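Local coordinates for sugar fermentation stimulation protein homolog (Pyrococcus furiosus, PDB 4DA2) that probably binds DNA and combines an OB-fold domain with a PD-(D/E)xK nuclease-like domain that holds calcium ions in this crystal, at residues Val26-Glu30 / Arg31-Ala35; Arg155-Lys158 / Glu159-Leu163; Ile222-Gly225 / Glu226-Val229. The protein carries 1 engineered substitution. All coordinates share one frame; numbering follows the deposited sequence.

Interaction 1: residues Val26-Glu30 / Arg31-Ala35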
loop_
_atom_site.group_PDB
_atom_site.type_symbol
_atom_site.label_atom_id
_atom_site.label_comp_id
_atom_site.label_asym_id
_atom_site.label_seq_id
_atom_site.Cartn_x
_atom_site.Cartn_y
_atom_site.Cartn_z
ATOM N N VAL A 26 -5.411 -16.877 12.826
ATOM C CA VAL A 26 -4.949 -17.761 11.772
ATOM C C VAL A 26 -4.507 -19.093 12.388
ATOM O O VAL A 26 -4.164 -19.157 13.575
ATOM C CB VAL A 26 -3.748 -17.147 10.967
ATOM C CG1 VAL A 26 -4.132 -15.767 10.397
ATOM C CG2 VAL A 26 -2.515 -17.050 11.811
ATOM N N ARG A 27 -4.487 -20.134 11.571
ATOM C CA ARG A 27 -3.927 -21.412 11.958
ATOM C C ARG A 27 -2.555 -21.551 11.315
ATOM O O ARG A 27 -2.421 -21.441 10.108
ATOM C CB ARG A 27 -4.865 -22.545 11.538
ATOM C CG ARG A 27 -4.218 -23.891 11.242
ATOM C CD ARG A 27 -4.533 -24.925 12.303
ATOM N NE ARG A 27 -5.920 -24.874 12.764
ATOM C CZ ARG A 27 -6.269 -25.022 14.039
ATOM N NH1 ARG A 27 -5.323 -25.201 14.956
ATOM N NH2 ARG A 27 -7.541 -24.937 14.408
ATOM N N ILE A 28 -1.553 -21.774 12.149
ATOM C CA ILE A 28 -0.208 -22.112 11.730
ATOM C C ILE A 28 0.129 -23.470 12.338
ATOM O O ILE A 28 0.357 -23.570 13.540
ATOM C CB ILE A 28 0.835 -21.066 12.183
ATOM C CG1 ILE A 28 0.523 -19.673 11.599
ATOM C CG2 ILE A 28 2.216 -21.534 11.798
ATOM C CD1 ILE A 28 1.250 -18.511 12.304
ATOM N N LYS A 29 0.144 -24.507 11.498
ATOM C CA LYS A 29 0.373 -25.880 11.954
ATOM C C LYS A 29 -0.695 -26.279 12.982
ATOM O O LYS A 29 -1.893 -26.183 12.717
ATOM C CB LYS A 29 1.790 -26.048 12.533
ATOM C CG LYS A 29 2.935 -25.653 11.602
ATOM C CD LYS A 29 3.302 -26.778 10.653
ATOM C CE LYS A 29 4.384 -26.358 9.671
ATOM N NZ LYS A 29 5.713 -26.174 10.316
ATOM N N GLU A 30 -0.275 -26.718 14.166
ATOM C CA GLU A 30 -1.250 -27.173 15.161
ATOM C C GLU A 30 -1.955 -25.998 15.847
ATOM O O GLU A 30 -3.012 -26.173 16.478
ATOM C CB GLU A 30 -0.569 -28.049 16.204
ATOM C CG GLU A 30 -0.002 -29.359 15.650
ATOM C CD GLU A 30 1.372 -29.210 15.007
ATOM O OE1 GLU A 30 2.093 -28.229 15.304
ATOM O OE2 GLU A 30 1.734 -30.089 14.199
ATOM N N ARG A 31 -1.374 -24.805 15.708
ATOM C CA ARG A 31 -1.737 -23.665 16.576
ATOM C C ARG A 31 -2.730 -22.675 15.962
ATOM O O ARG A 31 -2.673 -22.397 14.768
ATOM C CB ARG A 31 -0.469 -22.920 17.023
ATOM C CG ARG A 31 0.426 -23.759 17.913
ATOM C CD ARG A 31 1.696 -23.028 18.330
ATOM N NE ARG A 31 2.765 -23.098 17.350
ATOM C CZ ARG A 31 4.030 -22.768 17.595
ATOM N NH1 ARG A 31 4.406 -22.355 18.801
ATOM N NH2 ARG A 31 4.929 -22.855 16.630
ATOM N N ILE A 32 -3.657 -22.173 16.783
ATOM C CA ILE A 32 -4.402 -20.959 16.457
ATOM C C ILE A 32 -3.654 -19.750 17.020
ATOM O O ILE A 32 -3.384 -19.686 18.225
ATOM C CB ILE A 32 -5.872 -20.997 16.940
ATOM C CG1 ILE A 32 -6.614 -22.176 16.306
ATOM C CG2 ILE A 32 -6.578 -19.673 16.591
ATOM C CD1 ILE A 32 -8.057 -22.354 16.794
ATOM N N GLU A 33 -3.302 -18.792 16.152
ATOM C CA GLU A 33 -2.466 -17.683 16.584
ATOM C C GLU A 33 -3.088 -16.331 16.265
ATOM O O GLU A 33 -3.716 -16.163 15.235
ATOM C CB GLU A 33 -1.111 -17.735 15.871
ATOM C CG GLU A 33 -0.240 -18.917 16.257
ATOM C CD GLU A 33 0.401 -18.741 17.611
ATOM O OE1 GLU A 33 0.223 -17.666 18.240
ATOM O OE2 GLU A 33 1.075 -19.678 18.061
ATOM N N ARG A 34 -2.882 -15.380 17.164
ATOM C CA ARG A 34 -3.241 -13.977 16.926
ATOM C C ARG A 34 -2.235 -13.329 15.963
ATOM O O ARG A 34 -1.029 -13.418 16.179
ATOM C CB ARG A 34 -3.294 -13.227 18.259
ATOM C CG ARG A 34 -4.200 -12.016 18.276
ATOM C CD ARG A 34 -4.258 -11.408 19.671
ATOM N NE ARG A 34 -5.005 -10.169 19.725
ATOM C CZ ARG A 34 -4.730 -9.182 20.563
ATOM N NH1 ARG A 34 -3.693 -9.279 21.382
ATOM N NH2 ARG A 34 -5.463 -8.081 20.553
ATOM N N ALA A 35 -2.730 -12.700 14.889
ATOM C CA ALA A 35 -1.875 -12.098 13.877
ATOM C C ALA A 35 -2.288 -10.652 13.653
ATOM O O ALA A 35 -3.470 -10.352 13.503
ATOM C CB ALA A 35 -1.971 -12.899 12.550
HETATM O O HOH W 1 3.034 -23.241 14.422
#
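Arg27 and Ile32 face each other as a non-hydrogen-bonded pair in a tight antiparallel hairpin of the OB domain. A type II' turn from Ile28 to Arg31 reverses the chain. Lys29 follows Ile28 in this turn with a positive phi of 59°. The hydrogen-bonded pairs lie on either side of Arg27 and Ile32. Val26 and Glu33 exchange two nearly straight backbone bonds, with Glu33 N 2.7 Å from Val26 O. Ile28 and Arg31 exchange two more, and these close the turn.

The first three side-chain carbons of Arg27 stay near one atom of the neighbouring strand, Arg31 O. CB is 3.9 Å from Arg31 O, and CG and CD lie little farther off. CG stands anti to the backbone N (chi1 152°), and the chain then bends at chi2 and chi3. The bends bring the guanidinium across Ile32, whose CG1 lies over one face of it. CG1 is 3.5 Å from Arg27 NH2, and Ile32 CD1 touches the same nitrogen. NH1 ends near the turn, 2.9 Å from Glu30 O.

The other face of the hairpin carries Val26, Ile28, Arg31 and Glu33. Val26 CG1 meets Ala35 CB at 4.2 Å. Val26 and Ile28 also pack on Cys13 of strand 11-18, while Ala35 packs on Leu67 of strand 65-72. Arg31 NE and Glu33 OE2 form only a long ion pair; the oxygen sits far off the plane of the guanidinium, so no N-H points at it. A water bridges the turn: it donates to Ile28 O and accepts from Arg31 NH2 at 2.9 Å.

Interaction 2: residues Arg155-Lys158 / Glu159-Leu163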
loop_
_atom_site.group_PDB
_atom_site.type_symbol
_atom_site.label_atom_id
_atom_site.label_comp_id
_atom_site.label_asym_id
_atom_site.label_seq_id
_atom_site.Cartn_x
_atom_site.Cartn_y
_atom_site.Cartn_z
ATOM N N ARG A 155 -9.120 13.173 3.728
ATOM C CA ARG A 155 -8.283 14.206 4.345
ATOM C C ARG A 155 -6.927 14.318 3.681
ATOM O O ARG A 155 -6.476 15.407 3.411
ATOM C CB ARG A 155 -8.090 13.935 5.844
ATOM C CG ARG A 155 -9.233 14.438 6.698
ATOM C CD ARG A 155 -8.904 14.228 8.200
ATOM N NE ARG A 155 -10.106 13.906 8.962
ATOM C CZ ARG A 155 -10.281 12.807 9.690
ATOM N NH1 ARG A 155 -9.318 11.881 9.801
ATOM N NH2 ARG A 155 -11.428 12.630 10.323
ATOM N N HIS A 156 -6.280 13.183 3.449
ATOM C CA HIS A 156 -4.963 13.197 2.825
ATOM C C HIS A 156 -5.015 13.815 1.439
ATOM O O HIS A 156 -4.166 14.624 1.099
ATOM C CB HIS A 156 -4.372 11.797 2.746
ATOM C CG HIS A 156 -4.030 11.191 4.071
ATOM N ND1 HIS A 156 -3.853 9.834 4.233
ATOM C CD2 HIS A 156 -3.828 11.750 5.293
ATOM C CE1 HIS A 156 -3.537 9.581 5.494
ATOM N NE2 HIS A 156 -3.536 10.725 6.162
ATOM N N ILE A 157 -6.006 13.438 0.634
ATOM C CA ILE A 157 -6.095 13.965 -0.740
ATOM C C ILE A 157 -6.359 15.479 -0.715
ATOM O O ILE A 157 -5.794 16.244 -1.525
ATOM C CB ILE A 157 -7.116 13.188 -1.619
ATOM C CG1 ILE A 157 -6.673 11.720 -1.748
ATOM C CG2 ILE A 157 -7.228 13.857 -3.050
ATOM C CD1 ILE A 157 -7.831 10.716 -2.055
ATOM N N LYS A 158 -7.186 15.922 0.247
ATOM C CA LYS A 158 -7.437 17.354 0.425
ATOM C C LYS A 158 -6.171 18.132 0.754
ATOM O O LYS A 158 -5.950 19.211 0.206
ATOM C CB LYS A 158 -8.579 17.604 1.429
ATOM C CG LYS A 158 -9.957 17.232 0.856
ATOM C CD LYS A 158 -11.081 17.424 1.889
ATOM C CE LYS A 158 -12.453 17.250 1.256
ATOM N NZ LYS A 158 -13.543 17.476 2.245
ATOM N N GLU A 159 -5.307 17.571 1.606
ATOM C CA GLU A 159 -4.069 18.255 1.946
ATOM C C GLU A 159 -3.114 18.288 0.743
ATOM O O GLU A 159 -2.374 19.254 0.555
ATOM C CB GLU A 159 -3.378 17.611 3.146
ATOM C CG GLU A 159 -4.177 17.668 4.449
ATOM C CD GLU A 159 -4.459 19.092 4.941
ATOM O OE1 GLU A 159 -3.907 20.080 4.392
ATOM O OE2 GLU A 159 -5.239 19.210 5.891
ATOM N N LEU A 160 -3.135 17.213 -0.062
ATOM C CA LEU A 160 -2.321 17.155 -1.280
ATOM C C LEU A 160 -2.750 18.247 -2.274
ATOM O O LEU A 160 -1.908 18.904 -2.894
ATOM C CB LEU A 160 -2.399 15.750 -1.930
ATOM C CG LEU A 160 -1.675 14.634 -1.163
ATOM C CD1 LEU A 160 -2.117 13.252 -1.708
ATOM C CD2 LEU A 160 -0.186 14.780 -1.304
ATOM N N ILE A 161 -4.059 18.378 -2.457
ATOM C CA ILE A 161 -4.638 19.381 -3.342
ATOM C C ILE A 161 -4.200 20.784 -2.885
ATOM O O ILE A 161 -3.756 21.606 -3.701
ATOM C CB ILE A 161 -6.181 19.261 -3.384
ATOM C CG1 ILE A 161 -6.605 17.997 -4.143
ATOM C CG2 ILE A 161 -6.794 20.537 -4.017
ATOM C CD1 ILE A 161 -8.078 17.647 -4.004
ATOM N N LYS A 162 -4.297 21.050 -1.583
ATOM C CA LYS A 162 -3.929 22.371 -1.063
ATOM C C LYS A 162 -2.428 22.672 -1.274
ATOM O O LYS A 162 -2.067 23.772 -1.680
ATOM C CB LYS A 162 -4.319 22.489 0.407
ATOM C CG LYS A 162 -3.654 23.667 1.180
ATOM C CD LYS A 162 -4.215 25.037 0.847
ATOM C CE LYS A 162 -3.901 26.024 1.974
ATOM N NZ LYS A 162 -3.577 27.369 1.452
ATOM N N LEU A 163 -1.566 21.690 -1.009
ATOM C CA LEU A 163 -0.134 21.824 -1.317
ATOM C C LEU A 163 0.084 22.239 -2.801
ATOM O O LEU A 163 0.768 23.233 -3.082
ATOM C CB LEU A 163 0.585 20.506 -1.034
ATOM C CG LEU A 163 0.844 20.171 0.438
ATOM C CD1 LEU A 163 1.364 18.758 0.519
ATOM C CD2 LEU A 163 1.876 21.128 0.987
#
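Ile157 and Ile161 sit one turn apart on helix 151-165 of the PD-(D/E)xK domain. Their side chains cross at an angle, and Ile157 CG2 meets Ile161 CD1 at 4.0 Å. CG1 of Ile161 is anti to its carbonyl carbon (chi1 -71°). This lays CG1 back over the preceding turn, 3.3 Å from Ile157 O. The same oxygen accepts the backbone N-H of Ile161. This side of the helix faces helix 192-204, where Ile157 packs on Ile194, Leu197 and Leu198.

Leu160 is turned to another side, toward the sheet. Its CG lies 3.4 Å from His156 O, and its side chain packs on Leu117, Ala170 and Ile172. His156 points to the sheet side as well. Its side chain comes within about 5 Å of a bound calcium ion, and its ND1 is hydrogen-bonded to Lys133 NZ. This turn of the helix thus lies beside the metal site, where Glu131 is a ligand.

Glu159 bends at chi2 (-62°), and its OE2 takes a hydrogen bond from Glu114 N. Lys158, by contrast, extends outward from the exposed side. The backbone of the two turns is regular alpha-helix. Glu159 CG lies 3.4 Å from Arg155 O, which also accepts the Glu159 N-H.

Interaction 3: residues Ile222-Gly225 / Glu226-Val229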
loop_
_atom_site.group_PDB
_atom_site.type_symbol
_atom_site.label_atom_id
_atom_site.label_comp_id
_atom_site.label_asym_id
_atom_site.label_seq_id
_atom_site.Cartn_x
_atom_site.Cartn_y
_atom_site.Cartn_z
ATOM N N ILE A 222 8.806 -8.340 -5.364
ATOM C CA ILE A 222 9.074 -8.064 -6.777
ATOM C C ILE A 222 8.379 -6.765 -7.209
ATOM O O ILE A 222 7.170 -6.589 -7.022
ATOM C CB ILE A 222 8.609 -9.262 -7.680
ATOM C CG1 ILE A 222 9.255 -10.590 -7.238
ATOM C CG2 ILE A 222 8.895 -9.000 -9.163
ATOM C CD1 ILE A 222 10.772 -10.517 -7.072
ATOM N N TYR A 223 9.142 -5.874 -7.840
ATOM C CA TYR A 223 8.582 -4.642 -8.348
ATOM C C TYR A 223 8.413 -4.843 -9.845
ATOM O O TYR A 223 9.402 -5.047 -10.546
ATOM C CB TYR A 223 9.540 -3.468 -8.028
ATOM C CG TYR A 223 9.213 -2.174 -8.756
ATOM C CD1 TYR A 223 7.896 -1.659 -8.787
ATOM C CD2 TYR A 223 10.211 -1.466 -9.430
ATOM C CE1 TYR A 223 7.600 -0.478 -9.460
ATOM C CE2 TYR A 223 9.914 -0.268 -10.106
ATOM C CZ TYR A 223 8.610 0.210 -10.114
ATOM O OH TYR A 223 8.315 1.381 -10.788
ATOM N N ARG A 224 7.161 -4.818 -10.319
ATOM C CA ARG A 224 6.847 -5.107 -11.711
ATOM C C ARG A 224 6.929 -3.854 -12.612
ATOM O O ARG A 224 6.961 -3.978 -13.832
ATOM C CB ARG A 224 5.487 -5.808 -11.846
ATOM C CG ARG A 224 5.405 -7.224 -11.190
ATOM C CD ARG A 224 4.146 -7.980 -11.688
ATOM N NE ARG A 224 2.939 -7.165 -11.557
ATOM C CZ ARG A 224 2.287 -6.961 -10.414
ATOM N NH1 ARG A 224 2.699 -7.541 -9.294
ATOM N NH2 ARG A 224 1.213 -6.181 -10.389
ATOM N N GLY A 225 7.018 -2.678 -12.000
ATOM C CA GLY A 225 7.037 -1.410 -12.722
ATOM C C GLY A 225 5.758 -0.626 -12.466
ATOM O O GLY A 225 4.959 -0.966 -11.560
ATOM N N GLU A 226 5.522 0.399 -13.280
ATOM C CA GLU A 226 4.317 1.205 -13.078
ATOM C C GLU A 226 3.071 0.592 -13.706
ATOM O O GLU A 226 3.141 -0.154 -14.692
ATOM C CB GLU A 226 4.498 2.626 -13.615
ATOM C CG GLU A 226 5.533 3.430 -12.880
ATOM C CD GLU A 226 5.658 4.847 -13.446
ATOM O OE1 GLU A 226 4.606 5.517 -13.643
ATOM O OE2 GLU A 226 6.801 5.301 -13.643
ATOM N N LEU A 227 1.919 0.939 -13.150
ATOM C CA LEU A 227 0.635 0.518 -13.680
ATOM C C LEU A 227 0.043 1.707 -14.439
ATOM O O LEU A 227 0.305 2.875 -14.081
ATOM C CB LEU A 227 -0.319 0.120 -12.542
ATOM C CG LEU A 227 0.160 -0.923 -11.509
ATOM C CD1 LEU A 227 -0.875 -1.092 -10.395
ATOM C CD2 LEU A 227 0.422 -2.252 -12.191
ATOM N N GLY A 228 -0.752 1.411 -15.465
ATOM C CA GLY A 228 -1.415 2.455 -16.234
ATOM C C GLY A 228 -2.534 3.070 -15.414
ATOM O O GLY A 228 -3.469 2.394 -15.048
ATOM N N VAL A 229 -2.404 4.368 -15.145
ATOM C CA VAL A 229 -3.319 5.123 -14.317
ATOM C C VAL A 229 -4.524 5.648 -15.087
ATOM O O VAL A 229 -4.371 6.345 -16.101
ATOM C CB VAL A 229 -2.579 6.303 -13.654
ATOM C CG1 VAL A 229 -3.539 7.166 -12.887
ATOM C CG2 VAL A 229 -1.463 5.765 -12.704
#
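Tyr223 has CG anti to its backbone N (chi1 168°), and Glu226 has CG anti to its carbonyl carbon (chi1 -65°). These torsions set the two side chains alongside each other, pointing the same way, near the interruption of strand 220-229. This strand forms an antiparallel hairpin with strand 207-215 in the large mixed sheet. The phenol ring and the carboxylate are nearly parallel, their planes not far from aligned. Their contact is loose: Tyr223 OH is 4.0 Å from Glu226 CG and 3.9 Å from Glu226 N.

Between them the chain bends. Gly225 has a positive phi of 111°, which as a glycine it can adopt without strain. Gly225 N lies over one face of the Tyr223 ring, toward its rim. Tyr223 and Glu226 both pack on Leu211 of strand 207-215.

Arg224 leaves the strand on a different side from Tyr223. Its NH1 is hydrogen-bonded to His214 ND1, and its NH2 to Val181 O. These bonds anchor the guanidinium to the neighbouring strand and to the loop before strand 183-186. Leu227 approaches this group obliquely, with CD2 4.4 Å from Arg224 NH2.

In the fold
All three contacts are local and follow in series along the chain, so none nests in or crosses another. Interaction 1 closes the hairpin of strands 23-28 and 31-36 in the OB sheet. Interaction 2 comes much later, inside helix 151-165 of the PD-(D/E)xK domain, and closes no loop beyond successive helical turns. Interaction 3 lies near the interruption of the last strand, which pairs with strands 2-6, 183-186 and 207-215. Pairing of that strand with strand 2-6 brings the C-terminal part of the chain back to its N terminus. The centres of interactions 1 and 2 are about 40 Å apart, on opposite sides of the chain's centre. Interactions 2 and 3 come within about 12 Å at their nearest atoms.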